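Local atomic coordinates of Two-component insecticidal protein 16 kDa unit (Alcaligenes faecalis, PDB entry 5V3S), a protein that forms the 16 kDa aegerolysin-family part of a binary insecticidal toxin that kills corn rootworm, probably acting together with a larger partner protein. Residues 92-97 with 119-124. Numbering follows the deposited sequence.
Sequences GDKLVF and ENYTVI
Val96 meets Tyr121 by a CH-pi contact, its CG2 lying over one face of the phenol ring, 4.0 Å from the centroid and 14° off the ring normal. The methyl sits nearer the hydroxyl end, 4.0 Å from Tyr121 CZ. With Val96 CG1 anti to the backbone N (chi1 175°), that second methyl sits between Tyr121 CG, at 4.1 Å, and Val123 CG2, at 4.0 Å. The other methyl of Val123, CG1, approaches Phe97 CD2 obliquely at 3.8 Å, so that Val123 touches both residues of a classic beta bulge opposite Leu89 of the adjacent strand 83-91.

The polar side chains only pass one another, and no hydrogen bond joins the segments. Kinks midway along Lys94 swing its end past the Tyr121 hydroxyl, and NZ passes Asn120 ND2 at 3.9 Å, two donors that do not bond. The hydroxyl is hydrogen-bonded to Asp91 and the amide nitrogen to Asp117, which should hold the ring and the amide in place.

Segments 94-97 and 121-124 belong to different sheets and run at 33°, their axes approaching to 8.7 Å, as in an aegerolysin beta-sandwich. Phe97 reaches across to Ile140 and Val142 of strand 136-144, the neighbour of 121-126, and within its own sheet touches Leu113 of strand 110-115.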
loop_
_atom_site.group_PDB
_atom_site.type_symbol
_atom_site.label_atom_id
_atom_site.label_comp_id
_atom_site.label_asym_id
_atom_site.label_seq_id
_atom_site.Cartn_x
_atom_site.Cartn_y
_atom_site.Cartn_z
ATOM N N GLY A 92 -17.174 -1.780 2.014
ATOM C CA GLY A 92 -18.151 -2.848 2.236
ATOM C C GLY A 92 -17.726 -4.094 1.462
ATOM O O GLY A 92 -16.561 -4.545 1.543
ATOM N N ASP A 93 -18.620 -4.607 0.647
ATOM C CA ASP A 93 -18.313 -5.781 -0.183
ATOM C C ASP A 93 -17.811 -5.403 -1.612
ATOM O O ASP A 93 -17.561 -6.261 -2.411
ATOM C CB ASP A 93 -19.545 -6.666 -0.316
ATOM C CG ASP A 93 -19.869 -7.398 0.936
ATOM O OD1 ASP A 93 -18.949 -8.079 1.550
ATOM O OD2 ASP A 93 -21.074 -7.294 1.306
ATOM N N LYS A 94 -17.544 -4.134 -1.850
ATOM C CA LYS A 94 -17.177 -3.627 -3.160
ATOM C C LYS A 94 -15.633 -3.495 -3.197
ATOM O O LYS A 94 -15.031 -2.808 -2.365
ATOM C CB LYS A 94 -17.790 -2.275 -3.430
ATOM C CG LYS A 94 -19.317 -2.235 -3.334
ATOM C CD LYS A 94 -19.918 -1.936 -4.700
ATOM C CE LYS A 94 -20.077 -0.438 -4.962
ATOM N NZ LYS A 94 -21.156 -0.152 -5.985
ATOM N N LEU A 95 -15.006 -4.140 -4.168
ATOM C CA LEU A 95 -13.542 -3.971 -4.343
ATOM C C LEU A 95 -13.285 -2.605 -5.031
ATOM O O LEU A 95 -13.776 -2.377 -6.138
ATOM C CB LEU A 95 -13.019 -5.118 -5.201
ATOM C CG LEU A 95 -11.492 -5.066 -5.504
ATOM C CD1 LEU A 95 -10.652 -5.099 -4.281
ATOM C CD2 LEU A 95 -11.195 -6.259 -6.411
ATOM N N VAL A 96 -12.488 -1.721 -4.385
ATOM C CA VAL A 96 -12.204 -0.409 -4.880
ATOM C C VAL A 96 -10.884 -0.417 -5.688
ATOM O O VAL A 96 -10.893 0.048 -6.838
ATOM C CB VAL A 96 -12.178 0.557 -3.720
ATOM C CG1 VAL A 96 -11.756 1.956 -4.170
ATOM C CG2 VAL A 96 -13.574 0.503 -3.057
ATOM N N PHE A 97 -9.822 -0.964 -5.127
ATOM C CA PHE A 97 -8.487 -1.103 -5.863
ATOM C C PHE A 97 -7.662 -2.280 -5.387
ATOM O O PHE A 97 -7.886 -2.866 -4.354
ATOM C CB PHE A 97 -7.609 0.154 -5.888
ATOM C CG PHE A 97 -6.948 0.549 -4.564
ATOM C CD1 PHE A 97 -5.859 -0.096 -4.059
ATOM C CD2 PHE A 97 -7.400 1.664 -3.838
ATOM C CE1 PHE A 97 -5.235 0.325 -2.885
ATOM C CE2 PHE A 97 -6.800 2.072 -2.688
ATOM C CZ PHE A 97 -5.702 1.388 -2.185
ATOM N N GLU A 119 -16.070 4.557 -11.561
ATOM C CA GLU A 119 -17.322 5.278 -11.665
ATOM C C GLU A 119 -17.692 5.862 -10.316
ATOM O O GLU A 119 -18.120 6.989 -10.273
ATOM C CB GLU A 119 -18.461 4.360 -12.142
ATOM C CG GLU A 119 -18.474 4.069 -13.641
ATOM C CD GLU A 119 -19.896 3.814 -14.186
ATOM O OE1 GLU A 119 -20.912 4.002 -13.451
ATOM O OE2 GLU A 119 -20.013 3.453 -15.374
ATOM N N ASN A 120 -17.492 5.127 -9.235
ATOM C CA ASN A 120 -18.000 5.518 -7.891
ATOM C C ASN A 120 -16.917 6.121 -6.964
ATOM O O ASN A 120 -17.233 6.701 -5.981
ATOM C CB ASN A 120 -18.688 4.307 -7.282
ATOM C CG ASN A 120 -19.975 3.964 -8.025
ATOM O OD1 ASN A 120 -20.821 4.844 -8.220
ATOM N ND2 ASN A 120 -20.127 2.711 -8.435
ATOM N N TYR A 121 -15.637 5.980 -7.341
ATOM C CA TYR A 121 -14.492 6.377 -6.542
ATOM C C TYR A 121 -13.422 7.109 -7.393
ATOM O O TYR A 121 -13.249 6.830 -8.573
ATOM C CB TYR A 121 -13.878 5.175 -5.874
ATOM C CG TYR A 121 -14.873 4.387 -5.063
ATOM C CD1 TYR A 121 -15.073 4.649 -3.713
ATOM C CD2 TYR A 121 -15.547 3.350 -5.640
ATOM C CE1 TYR A 121 -15.938 3.861 -2.934
ATOM C CE2 TYR A 121 -16.456 2.637 -4.932
ATOM C CZ TYR A 121 -16.666 2.910 -3.616
ATOM O OH TYR A 121 -17.587 2.160 -2.948
ATOM N N THR A 122 -12.886 8.150 -6.843
ATOM C CA THR A 122 -11.693 8.757 -7.346
ATOM C C THR A 122 -10.518 8.203 -6.549
ATOM O O THR A 122 -10.368 8.388 -5.373
ATOM C CB THR A 122 -11.742 10.281 -7.329
ATOM O OG1 THR A 122 -12.941 10.712 -8.003
ATOM C CG2 THR A 122 -10.544 10.859 -8.095
ATOM N N VAL A 123 -9.638 7.524 -7.274
ATOM C CA VAL A 123 -8.494 6.942 -6.639
ATOM C C VAL A 123 -7.224 7.449 -7.302
ATOM O O VAL A 123 -7.051 7.218 -8.492
ATOM C CB VAL A 123 -8.563 5.432 -6.710
ATOM C CG1 VAL A 123 -7.401 4.819 -6.011
ATOM C CG2 VAL A 123 -9.755 4.889 -6.011
ATOM N N ILE A 124 -6.371 8.101 -6.537
ATOM C CA ILE A 124 -5.112 8.755 -7.043
ATOM C C ILE A 124 -3.856 8.347 -6.263
ATOM O O ILE A 124 -3.824 8.522 -5.027
ATOM C CB ILE A 124 -5.202 10.269 -7.097
ATOM C CG1 ILE A 124 -6.423 10.785 -7.904
ATOM C CG2 ILE A 124 -3.862 10.821 -7.701
ATOM C CD1 ILE A 124 -6.309 10.672 -9.394
#